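Long-range contacts in BugD (Bordetella pertussis Tohama I, PDB 2F5X), which binds aspartic acid as a periplasmic solute receptor of the tripartite tricarboxylate transporter family and probably serves in solute uptake: residues A[101-106]-A[243-248]; A[113-118]-A[206-211]; A[152-157]-A[231-236]; A[254-259]-A[284-289]. All blocks are in the same frame, centred on the assembly; numbering follows the deposited sequence.

Contact 1: A[101-106]-A[243-248]; sequences SFEPIG and APKGTP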
loop_
_atom_site.group_PDB
_atom_site.type_symbol
_atom_site.label_atom_id
_atom_site.label_comp_id
_atom_site.label_asym_id
_atom_site.label_seq_id
_atom_site.Cartn_x
_atom_site.Cartn_y
_atom_site.Cartn_z
ATOM N N SER A 101 15.161 4.560 11.923
ATOM C CA SER A 101 15.431 5.645 10.974
ATOM C C SER A 101 14.485 6.839 11.099
ATOM O O SER A 101 14.785 7.921 10.582
ATOM C CB SER A 101 15.415 5.121 9.536
ATOM O OG SER A 101 16.602 4.406 9.282
ATOM N N PHE A 102 13.366 6.638 11.793
ATOM C CA PHE A 102 12.292 7.628 11.840
ATOM C C PHE A 102 11.765 7.869 13.241
ATOM O O PHE A 102 11.934 7.034 14.136
ATOM C CB PHE A 102 11.108 7.148 10.986
ATOM C CG PHE A 102 11.454 6.927 9.543
ATOM C CD1 PHE A 102 11.388 7.978 8.626
ATOM C CD2 PHE A 102 11.852 5.670 9.098
ATOM C CE1 PHE A 102 11.725 7.770 7.276
ATOM C CE2 PHE A 102 12.174 5.459 7.765
ATOM C CZ PHE A 102 12.115 6.514 6.854
ATOM N N GLU A 103 11.135 9.027 13.421
ATOM C CA GLU A 103 10.207 9.236 14.523
ATOM C C GLU A 103 8.807 8.944 13.967
ATOM O O GLU A 103 8.313 9.675 13.099
ATOM C CB GLU A 103 10.271 10.680 15.046
ATOM C CG GLU A 103 11.674 11.203 15.387
ATOM C CD GLU A 103 12.406 10.387 16.444
ATOM O OE1 GLU A 103 11.740 9.632 17.184
ATOM O OE2 GLU A 103 13.656 10.503 16.541
ATOM N N PRO A 104 8.162 7.879 14.443
ATOM C CA PRO A 104 6.810 7.554 13.962
ATOM C C PRO A 104 5.806 8.617 14.414
ATOM O O PRO A 104 5.933 9.141 15.533
ATOM C CB PRO A 104 6.505 6.190 14.608
ATOM C CG PRO A 104 7.439 6.081 15.770
ATOM C CD PRO A 104 8.652 6.921 15.455
ATOM N N ILE A 105 4.867 8.961 13.530
ATOM C CA ILE A 105 3.796 9.901 13.869
ATOM C C ILE A 105 2.512 9.147 14.209
ATOM O O ILE A 105 1.921 9.366 15.263
ATOM C CB ILE A 105 3.555 10.936 12.728
ATOM C CG1 ILE A 105 4.848 11.665 12.334
ATOM C CG2 ILE A 105 2.450 11.943 13.119
ATOM C CD1 ILE A 105 5.640 12.286 13.508
ATOM N N GLY A 106 2.065 8.275 13.309
ATOM C CA GLY A 106 0.892 7.470 13.592
ATOM C C GLY A 106 0.410 6.651 12.417
ATOM O O GLY A 106 0.878 6.825 11.282
ATOM N N ALA A 243 8.340 10.912 10.491
ATOM C CA ALA A 243 9.302 11.998 10.287
ATOM C C ALA A 243 10.714 11.413 10.432
ATOM O O ALA A 243 10.864 10.341 11.016
ATOM C CB ALA A 243 9.073 13.116 11.323
ATOM N N PRO A 244 11.760 12.083 9.940
ATOM C CA PRO A 244 13.120 11.548 10.111
ATOM C C PRO A 244 13.531 11.479 11.577
ATOM O O PRO A 244 13.068 12.301 12.375
ATOM C CB PRO A 244 14.002 12.572 9.383
ATOM C CG PRO A 244 13.062 13.272 8.438
ATOM C CD PRO A 244 11.755 13.347 9.178
ATOM N N LYS A 245 14.382 10.515 11.921
ATOM C CA LYS A 245 14.968 10.455 13.266
ATOM C C LYS A 245 15.522 11.809 13.683
ATOM O O LYS A 245 16.203 12.477 12.902
ATOM C CB LYS A 245 16.095 9.415 13.328
ATOM C CG LYS A 245 16.732 9.298 14.718
ATOM C CD LYS A 245 17.878 8.298 14.709
ATOM C CE LYS A 245 18.728 8.430 15.973
ATOM N NZ LYS A 245 17.965 8.176 17.237
ATOM N N GLY A 246 15.224 12.203 14.918
ATOM C CA GLY A 246 15.763 13.427 15.484
ATOM C C GLY A 246 14.877 14.637 15.270
ATOM O O GLY A 246 15.219 15.729 15.710
ATOM N N THR A 247 13.747 14.460 14.590
ATOM C CA THR A 247 12.760 15.542 14.468
ATOM C C THR A 247 12.327 15.955 15.882
ATOM O O THR A 247 12.003 15.092 16.698
ATOM C CB THR A 247 11.556 15.071 13.620
ATOM O OG1 THR A 247 11.989 14.790 12.274
ATOM C CG2 THR A 247 10.534 16.196 13.443
ATOM N N PRO A 248 12.371 17.253 16.203
ATOM C CA PRO A 248 12.117 17.707 17.579
ATOM C C PRO A 248 10.768 17.250 18.125
ATOM O O PRO A 248 9.785 17.193 17.378
ATOM C CB PRO A 248 12.152 19.233 17.458
ATOM C CG PRO A 248 12.998 19.495 16.278
ATOM C CD PRO A 248 12.695 18.380 15.305
#
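Pro244 O, which Glu103 CG approaches to 3.5 Å, accepts two hydrogen bonds from Thr247. The shorter runs from Thr247 OG1 to Pro244 O at 2.7 Å, and the OG1 donor lies 15° out of the carbonyl plane. The longer, from Thr247 N to Pro244 O at 3.2 Å, closes the type II turn Pro244–Thr247, whose third position, Gly246, has the positive phi that suits glycine. Glu103 folds back at chi2 (-59°) and brings its carboxylate to the turn, where OE2 receives Gly246 N at 2.8 Å on its anti lone pair, almost straight. Lys245 NZ stays 4.9 Å from the same OE2, not in contact, and may mildly favour the charged form of the carboxylate. The turn continues an antiparallel pairing of strand 102–117 with strand 236–244 in the large mixed sheet. Glu103 and Ala243 form a hydrogen-bonded pair with bonds in both directions, and Lys245 N adds a bond to Ser101 O at 2.9 Å, just before strand 102–117 begins and after strand 236–244 ends. Further on, Ile105 and Gly106 both face Met241 in a classic beta bulge. Phe102 turns the edge of its ring to the partner strand, with CD1 3.4 Å from Ala243 O, and packs on helix 61–68. Ile105 CD1 meets the Ala243 methyl at 4.2 Å, and Ile105, like Glu103, also touches Val252 of helix 249–263.

Contact 2: A[113-118]-A[206-211]; sequences MTIIAR and KAYAVT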
loop_
_atom_site.group_PDB
_atom_site.type_symbol
_atom_site.label_atom_id
_atom_site.label_comp_id
_atom_site.label_asym_id
_atom_site.label_seq_id
_atom_site.Cartn_x
_atom_site.Cartn_y
_atom_site.Cartn_z
HETATM N N MSE A 113 -7.123 -5.405 -0.577
HETATM C CA MSE A 113 -6.719 -5.571 -1.968
HETATM C C MSE A 113 -7.704 -6.419 -2.784
HETATM O O MSE A 113 -8.489 -7.202 -2.225
HETATM C CB MSE A 113 -5.290 -6.108 -2.035
HETATM C CG MSE A 113 -4.304 -5.206 -1.274
HETATM SE SE MSE A 113 -2.523 -5.880 -1.376
HETATM C CE MSE A 113 -2.155 -5.287 -3.233
ATOM N N THR A 114 -7.666 -6.221 -4.101
ATOM C CA THR A 114 -8.472 -6.970 -5.054
ATOM C C THR A 114 -7.574 -7.640 -6.077
ATOM O O THR A 114 -6.647 -7.007 -6.596
ATOM C CB THR A 114 -9.424 -6.025 -5.832
ATOM O OG1 THR A 114 -8.666 -4.928 -6.379
ATOM C CG2 THR A 114 -10.439 -5.377 -4.884
ATOM N N ILE A 115 -7.861 -8.909 -6.370
ATOM C CA ILE A 115 -7.216 -9.625 -7.474
ATOM C C ILE A 115 -7.999 -9.288 -8.735
ATOM O O ILE A 115 -9.188 -9.588 -8.820
ATOM C CB ILE A 115 -7.233 -11.160 -7.234
ATOM C CG1 ILE A 115 -6.577 -11.530 -5.894
ATOM C CG2 ILE A 115 -6.598 -11.927 -8.440
ATOM C CD1 ILE A 115 -5.113 -11.614 -5.924
ATOM N N ILE A 116 -7.333 -8.647 -9.694
ATOM C CA ILE A 116 -7.983 -8.202 -10.922
ATOM C C ILE A 116 -7.193 -8.642 -12.152
ATOM O O ILE A 116 -6.020 -9.020 -12.058
ATOM C CB ILE A 116 -8.169 -6.647 -10.948
ATOM C CG1 ILE A 116 -6.812 -5.915 -10.883
ATOM C CG2 ILE A 116 -9.138 -6.176 -9.854
ATOM C CD1 ILE A 116 -6.932 -4.405 -11.163
ATOM N N ALA A 117 -7.834 -8.567 -13.314
ATOM C CA ALA A 117 -7.158 -8.853 -14.570
ATOM C C ALA A 117 -7.658 -7.924 -15.666
ATOM O O ALA A 117 -8.668 -7.229 -15.490
ATOM C CB ALA A 117 -7.369 -10.313 -14.967
ATOM N N ARG A 118 -6.950 -7.916 -16.794
ATOM C CA ARG A 118 -7.377 -7.138 -17.952
ATOM C C ARG A 118 -8.819 -7.507 -18.315
ATOM O O ARG A 118 -9.269 -8.629 -18.052
ATOM C CB ARG A 118 -6.425 -7.348 -19.142
ATOM C CG ARG A 118 -6.129 -8.800 -19.513
ATOM C CD ARG A 118 -5.225 -8.903 -20.747
ATOM N NE ARG A 118 -4.733 -10.249 -21.015
ATOM C CZ ARG A 118 -5.359 -11.149 -21.766
ATOM N NH1 ARG A 118 -6.542 -10.865 -22.312
ATOM N NH2 ARG A 118 -4.802 -12.344 -21.968
ATOM N N LYS A 206 -11.539 -7.134 -15.023
ATOM C CA LYS A 206 -12.125 -8.329 -14.411
ATOM C C LYS A 206 -11.744 -8.339 -12.944
ATOM O O LYS A 206 -10.611 -7.989 -12.589
ATOM C CB LYS A 206 -11.620 -9.609 -15.091
ATOM C CG LYS A 206 -12.064 -9.766 -16.553
ATOM C CD LYS A 206 -13.511 -10.188 -16.646
ATOM C CE LYS A 206 -13.625 -11.669 -16.930
ATOM N NZ LYS A 206 -13.647 -12.047 -18.381
ATOM N N ALA A 207 -12.688 -8.702 -12.078
ATOM C CA ALA A 207 -12.421 -8.679 -10.641
ATOM C C ALA A 207 -12.826 -10.010 -10.029
ATOM O O ALA A 207 -13.928 -10.490 -10.279
ATOM C CB ALA A 207 -13.156 -7.506 -9.973
ATOM N N TYR A 208 -11.935 -10.602 -9.233
ATOM C CA TYR A 208 -12.102 -12.000 -8.805
ATOM C C TYR A 208 -12.287 -12.233 -7.311
ATOM O O TYR A 208 -13.042 -13.117 -6.905
ATOM C CB TYR A 208 -10.923 -12.835 -9.303
ATOM C CG TYR A 208 -10.806 -12.827 -10.808
ATOM C CD1 TYR A 208 -11.596 -13.672 -11.594
ATOM C CD2 TYR A 208 -9.914 -11.968 -11.451
ATOM C CE1 TYR A 208 -11.484 -13.674 -12.986
ATOM C CE2 TYR A 208 -9.806 -11.955 -12.838
ATOM C CZ TYR A 208 -10.597 -12.804 -13.597
ATOM O OH TYR A 208 -10.480 -12.782 -14.967
ATOM N N ALA A 209 -11.588 -11.456 -6.493
ATOM C CA ALA A 209 -11.555 -11.718 -5.060
ATOM C C ALA A 209 -10.943 -10.558 -4.302
ATOM O O ALA A 209 -10.222 -9.742 -4.876
ATOM C CB ALA A 209 -10.750 -12.994 -4.773
ATOM N N VAL A 210 -11.212 -10.516 -3.001
ATOM C CA VAL A 210 -10.596 -9.531 -2.110
ATOM C C VAL A 210 -9.720 -10.236 -1.072
ATOM O O VAL A 210 -9.869 -11.438 -0.855
ATOM C CB VAL A 210 -11.657 -8.649 -1.411
ATOM C CG1 VAL A 210 -12.394 -7.796 -2.449
ATOM C CG2 VAL A 210 -12.651 -9.512 -0.595
ATOM N N THR A 211 -8.811 -9.495 -0.441
ATOM C CA THR A 211 -7.854 -10.088 0.498
ATOM C C THR A 211 -8.189 -9.810 1.959
ATOM O O THR A 211 -7.383 -10.089 2.850
ATOM C CB THR A 211 -6.437 -9.577 0.222
ATOM O OG1 THR A 211 -6.423 -8.151 0.386
ATOM C CG2 THR A 211 -6.039 -9.818 -1.240
#
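Met113, a selenomethionine, meets Thr211 at one end of an antiparallel strand pair, 113–117 against 206–210, within the mixed sheet. Met113 N donates to Thr211 OG1 at 3.0 Å and Met113 O takes the bond from Thr211 N. A chi1 of 61° places Thr211 OG1 where it takes Met113 N and also bonds to Val235 O. Next, Thr114 sets CG2 against Val210 CG1 at 4.0 Å, while its OG1 hydrogen-bonds with Thr196 OG1 of helix 193–201 and Asp191 O of strand 188–192. At Ile115 the partner strand carries an extra residue, as in a beta bulge: Ile115 N bonds to Ala209 O, but Ile115 O receives Tyr208 N. Ala209 N is left buried without a partner in the model. Ile116 lays CG2 4.2 Å from the Ala207 methyl, on the side where Ile200 of helix 193–201 packs. Ala117 exchanges two backbone bonds with Lys206, and its CB abuts the edge of the Tyr208 ring in plane, 3.6 Å from CE2; Tyr208 OH reaches on to Pro123 O. Past the pairing, Arg118 O rests 3.4 Å from Lys206 CG, and the lysine chain bends away so that NZ bonds to Phe121 O and Asn124 OD1.

Contact 3: A[152-157]-A[231-236]; sequences HLCGTM and KGFEVG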
loop_
_atom_site.group_PDB
_atom_site.type_symbol
_atom_site.label_atom_id
_atom_site.label_comp_id
_atom_site.label_asym_id
_atom_site.label_seq_id
_atom_site.Cartn_x
_atom_site.Cartn_y
_atom_site.Cartn_z
ATOM N N HIS A 152 3.413 -6.349 -4.673
ATOM C CA HIS A 152 4.454 -7.378 -4.656
ATOM C C HIS A 152 4.170 -8.439 -3.592
ATOM O O HIS A 152 4.266 -9.641 -3.870
ATOM C CB HIS A 152 5.840 -6.765 -4.443
ATOM C CG HIS A 152 6.899 -7.782 -4.139
ATOM N ND1 HIS A 152 7.401 -7.976 -2.871
ATOM C CD2 HIS A 152 7.535 -8.674 -4.939
ATOM C CE1 HIS A 152 8.288 -8.957 -2.899
ATOM N NE2 HIS A 152 8.390 -9.396 -4.144
ATOM N N LEU A 153 3.835 -7.991 -2.380
ATOM C CA LEU A 153 3.490 -8.902 -1.291
ATOM C C LEU A 153 2.311 -9.797 -1.683
ATOM O O LEU A 153 2.390 -11.031 -1.592
ATOM C CB LEU A 153 3.173 -8.117 -0.006
ATOM C CG LEU A 153 2.511 -8.919 1.133
ATOM C CD1 LEU A 153 3.446 -10.045 1.629
ATOM C CD2 LEU A 153 2.128 -8.004 2.269
ATOM N N CYS A 154 1.225 -9.184 -2.135
ATOM C CA CYS A 154 0.046 -9.954 -2.507
ATOM C C CYS A 154 0.332 -10.854 -3.701
ATOM O O CYS A 154 -0.089 -12.004 -3.709
ATOM C CB CYS A 154 -1.128 -9.037 -2.803
ATOM S SG CYS A 154 -2.684 -9.890 -3.135
ATOM N N GLY A 155 1.074 -10.339 -4.682
ATOM C CA GLY A 155 1.460 -11.135 -5.840
ATOM C C GLY A 155 2.276 -12.358 -5.452
ATOM O O GLY A 155 2.078 -13.445 -6.005
ATOM N N THR A 156 3.175 -12.188 -4.486
ATOM C CA THR A 156 3.992 -13.296 -4.006
ATOM C C THR A 156 3.091 -14.346 -3.374
ATOM O O THR A 156 3.226 -15.545 -3.646
ATOM C CB THR A 156 5.044 -12.789 -2.977
ATOM O OG1 THR A 156 6.024 -11.992 -3.665
ATOM C CG2 THR A 156 5.851 -13.951 -2.418
HETATM N N MSE A 157 2.158 -13.888 -2.544
HETATM C CA MSE A 157 1.226 -14.792 -1.880
HETATM C C MSE A 157 0.356 -15.520 -2.902
HETATM O O MSE A 157 0.072 -16.715 -2.762
HETATM C CB MSE A 157 0.377 -14.023 -0.871
HETATM C CG MSE A 157 1.195 -13.559 0.323
HETATM SE SE MSE A 157 0.186 -12.341 1.426
HETATM C CE MSE A 157 -1.337 -13.512 1.839
ATOM N N LYS A 231 -7.116 -20.532 2.871
ATOM C CA LYS A 231 -7.154 -20.269 4.308
ATOM C C LYS A 231 -5.987 -19.375 4.730
ATOM O O LYS A 231 -4.839 -19.647 4.382
ATOM C CB LYS A 231 -7.139 -21.597 5.083
ATOM C CG LYS A 231 -7.079 -21.464 6.601
ATOM C CD LYS A 231 -6.551 -22.742 7.247
ATOM C CE LYS A 231 -7.495 -23.237 8.327
ATOM N NZ LYS A 231 -7.781 -24.694 8.192
ATOM N N GLY A 232 -6.297 -18.296 5.450
ATOM C CA GLY A 232 -5.284 -17.367 5.930
ATOM C C GLY A 232 -4.726 -16.385 4.911
ATOM O O GLY A 232 -3.792 -15.617 5.216
ATOM N N PHE A 233 -5.269 -16.408 3.696
ATOM C CA PHE A 233 -4.869 -15.447 2.676
ATOM C C PHE A 233 -5.516 -14.107 3.001
ATOM O O PHE A 233 -6.589 -13.774 2.480
ATOM C CB PHE A 233 -5.275 -15.917 1.277
ATOM C CG PHE A 233 -4.538 -15.223 0.162
ATOM C CD1 PHE A 233 -3.644 -15.931 -0.632
ATOM C CD2 PHE A 233 -4.737 -13.862 -0.096
ATOM C CE1 PHE A 233 -2.968 -15.305 -1.677
ATOM C CE2 PHE A 233 -4.056 -13.219 -1.128
ATOM C CZ PHE A 233 -3.169 -13.943 -1.923
ATOM N N GLU A 234 -4.857 -13.351 3.871
ATOM C CA GLU A 234 -5.380 -12.075 4.334
ATOM C C GLU A 234 -4.293 -11.032 4.196
ATOM O O GLU A 234 -3.157 -11.245 4.649
ATOM C CB GLU A 234 -5.837 -12.187 5.796
ATOM C CG GLU A 234 -7.163 -12.918 5.980
ATOM C CD GLU A 234 -7.183 -13.837 7.196
ATOM O OE1 GLU A 234 -6.429 -13.579 8.164
ATOM O OE2 GLU A 234 -7.967 -14.816 7.192
ATOM N N VAL A 235 -4.623 -9.929 3.521
ATOM C CA VAL A 235 -3.699 -8.812 3.355
ATOM C C VAL A 235 -4.442 -7.511 3.549
ATOM O O VAL A 235 -5.356 -7.188 2.778
ATOM C CB VAL A 235 -3.064 -8.741 1.935
ATOM C CG1 VAL A 235 -1.949 -7.682 1.906
ATOM C CG2 VAL A 235 -2.536 -10.082 1.488
ATOM N N GLY A 236 -4.045 -6.771 4.578
ATOM C CA GLY A 236 -4.531 -5.419 4.790
ATOM C C GLY A 236 -3.364 -4.456 4.739
ATOM O O GLY A 236 -2.407 -4.562 5.530
#
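Met157, a selenomethionine, and Phe233 make the tight part of this contact. The methyl CE sits over the centre of the Phe233 ring, 3.9 Å from the centroid and 8° off the normal, a CH-pi contact, with SE farther above the same face in a Met-aromatic pairing. A bend at chi3 (58°) turns CE over the ring, and the same bent end meets Val235 tip to tip, SE to CG2 at 3.5 Å. Met157 also touches the rim of the ring: its CB lies 3.7 Å from Phe233 CE1, and its carbonyl O is 3.5 Å from that carbon. Cys154 comes from the edge, SG 4.1 Å from Phe233 CE2, while this sulfur is locked in the disulfide with Cys190. Elsewhere the fit is slacker. Leu153 and Val235 run alongside in opposite senses, CD2 to CG1 4.1 Å, and partly exposed Glu234 offers just its backbone, O to Met157 CE at 4.0 Å, with its CB directed away from the helix. Phe233 itself centres an inverse gamma turn in the loop leading to strand 236–244. Met113 of strand 102–117 touches both Cys154 and Val235; on helix 286–306, Leu153 touches Trp300 and Phe304, and Met157 touches Leu303.

Contact 4: A[254-259]-A[284-289]; sequences KLVKSL and ANPEAL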
loop_
_atom_site.group_PDB
_atom_site.type_symbol
_atom_site.label_atom_id
_atom_site.label_comp_id
_atom_site.label_asym_id
_atom_site.label_seq_id
_atom_site.Cartn_x
_atom_site.Cartn_y
_atom_site.Cartn_z
ATOM N N LYS A 254 3.077 18.316 17.026
ATOM C CA LYS A 254 2.236 19.081 16.107
ATOM C C LYS A 254 1.751 18.194 14.968
ATOM O O LYS A 254 0.574 18.251 14.574
ATOM C CB LYS A 254 3.003 20.288 15.549
ATOM C CG LYS A 254 2.216 21.146 14.543
ATOM C CD LYS A 254 0.998 21.826 15.162
ATOM C CE LYS A 254 0.309 22.717 14.141
ATOM N NZ LYS A 254 -0.936 23.342 14.668
ATOM N N LEU A 255 2.659 17.376 14.440
ATOM C CA LEU A 255 2.307 16.443 13.375
ATOM C C LEU A 255 1.282 15.404 13.839
ATOM O O LEU A 255 0.364 15.084 13.093
ATOM C CB LEU A 255 3.555 15.782 12.781
ATOM C CG LEU A 255 4.403 16.682 11.860
ATOM C CD1 LEU A 255 5.813 16.108 11.665
ATOM C CD2 LEU A 255 3.729 16.921 10.497
ATOM N N VAL A 256 1.431 14.891 15.062
ATOM C CA VAL A 256 0.456 13.936 15.613
ATOM C C VAL A 256 -0.938 14.572 15.711
ATOM O O VAL A 256 -1.935 13.983 15.276
ATOM C CB VAL A 256 0.911 13.370 16.988
ATOM C CG1 VAL A 256 -0.184 12.554 17.628
ATOM C CG2 VAL A 256 2.147 12.502 16.810
ATOM N N LYS A 257 -0.997 15.786 16.249
ATOM C CA LYS A 257 -2.273 16.482 16.400
ATOM C C LYS A 257 -2.938 16.729 15.050
ATOM O O LYS A 257 -4.156 16.577 14.911
ATOM C CB LYS A 257 -2.074 17.810 17.126
ATOM C CG LYS A 257 -1.897 17.632 18.612
ATOM C CD LYS A 257 -1.346 18.895 19.241
ATOM C CE LYS A 257 -2.437 19.901 19.478
ATOM N NZ LYS A 257 -1.913 21.038 20.287
ATOM N N SER A 258 -2.128 17.096 14.059
ATOM C CA SER A 258 -2.623 17.388 12.718
ATOM C C SER A 258 -3.093 16.117 12.020
ATOM O O SER A 258 -4.129 16.122 11.365
ATOM C CB SER A 258 -1.548 18.089 11.885
ATOM O OG SER A 258 -1.130 19.289 12.514
ATOM N N LEU A 259 -2.336 15.034 12.174
ATOM C CA LEU A 259 -2.749 13.743 11.632
ATOM C C LEU A 259 -4.076 13.295 12.246
ATOM O O LEU A 259 -4.987 12.879 11.529
ATOM C CB LEU A 259 -1.659 12.672 11.837
ATOM C CG LEU A 259 -2.037 11.243 11.412
ATOM C CD1 LEU A 259 -2.351 11.139 9.909
ATOM C CD2 LEU A 259 -0.958 10.248 11.807
ATOM N N ALA A 284 -3.712 7.013 15.426
ATOM C CA ALA A 284 -2.799 8.019 14.891
ATOM C C ALA A 284 -1.906 8.579 16.005
ATOM O O ALA A 284 -1.984 9.754 16.368
ATOM C CB ALA A 284 -3.582 9.132 14.177
ATOM N N ASN A 285 -1.073 7.707 16.561
ATOM C CA ASN A 285 -0.109 8.106 17.581
ATOM C C ASN A 285 1.171 7.309 17.391
ATOM O O ASN A 285 1.131 6.228 16.777
ATOM C CB ASN A 285 -0.677 7.942 19.000
ATOM C CG ASN A 285 -1.102 6.521 19.306
ATOM O OD1 ASN A 285 -0.269 5.648 19.539
ATOM N ND2 ASN A 285 -2.412 6.292 19.332
ATOM N N PRO A 286 2.308 7.848 17.849
ATOM C CA PRO A 286 3.608 7.200 17.616
ATOM C C PRO A 286 3.676 5.769 18.127
ATOM O O PRO A 286 4.229 4.901 17.446
ATOM C CB PRO A 286 4.575 8.103 18.385
ATOM C CG PRO A 286 3.935 9.453 18.240
ATOM C CD PRO A 286 2.476 9.148 18.532
ATOM N N GLU A 287 3.117 5.524 19.305
ATOM C CA GLU A 287 3.188 4.195 19.914
ATOM C C GLU A 287 2.477 3.122 19.091
ATOM O O GLU A 287 2.971 1.996 18.965
ATOM C CB GLU A 287 2.638 4.242 21.337
ATOM C CG GLU A 287 3.477 5.108 22.277
ATOM C CD GLU A 287 3.069 6.583 22.330
ATOM O OE1 GLU A 287 2.180 7.045 21.567
ATOM O OE2 GLU A 287 3.656 7.301 23.168
ATOM N N ALA A 288 1.319 3.468 18.527
ATOM C CA ALA A 288 0.554 2.516 17.724
ATOM C C ALA A 288 1.317 2.145 16.453
ATOM O O ALA A 288 1.373 0.972 16.074
ATOM C CB ALA A 288 -0.826 3.069 17.392
ATOM N N LEU A 289 1.924 3.138 15.809
ATOM C CA LEU A 289 2.692 2.872 14.596
ATOM C C LEU A 289 3.953 2.058 14.910
ATOM O O LEU A 289 4.274 1.103 14.196
ATOM C CB LEU A 289 3.019 4.172 13.854
ATOM C CG LEU A 289 3.845 4.024 12.564
ATOM C CD1 LEU A 289 3.160 3.063 11.595
ATOM C CD2 LEU A 289 4.069 5.386 11.919
#
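Val256 of helix 249–263 packs on Ala284 and Pro286 at the start of helix 286–306; its CB points toward segment 284–289, and its two methyls divide the work. CG1, trans to the backbone N (chi1 172°), lies 3.6 Å from Ala284 O and 4.4 Å from Asn285 CA. CG2 takes the other branch and meets the proline ring of Pro286 tip to tip, 3.8 Å from both CD and CG. One turn later Leu259 extends the apolar contact: CG and CD2 sit 3.8 and 3.7 Å from the Ala284 methyl, which points back at the helix. Val256 and Leu259 are three residues apart and therefore share one face of their helix, so Ala284 and Pro286 pack along that face. The carbonyl of Ala284, beside the valine methyl, has a polar partner in Gln260 NE2. Between Ala284 and Pro286, Asn285 points its CB away from segment 254–259, and its amide oxygen OD1 caps the helix by accepting Ala288 N at 2.9 Å, with 150° at the hydrogen. Leu259 also touches Met241 of strand 236–244 and Leu38 of helix 30–46. An asparagine N-cap followed by proline in the first turn is a familiar helix start, here packed against the flank of another helix.

The four contacts form two groups. Contacts 1 and 4 have centres 11 Å apart and touch directly: Pro286 CD lies 3.3 Å from Ile105 O. Contacts 2 and 3, with centres 12 Å apart, meet where Met113 SE lies 3.7 Å from Cys154 CB. Strand 102–117 spans the groups, carrying contact 1 near its start and contact 2 near its end, 35 Å apart between centres on opposite sides of the chain's centre; this is consistent with the two-lobed build of periplasmic binding proteins. In contact 2 the side chain of Met113 is about 5 Å from the bound aspartic acid; in contact 3 that of Cys154 is about 8 Å away, and its helix 150–162 also supplies pocket residues Ala150 and Ser151.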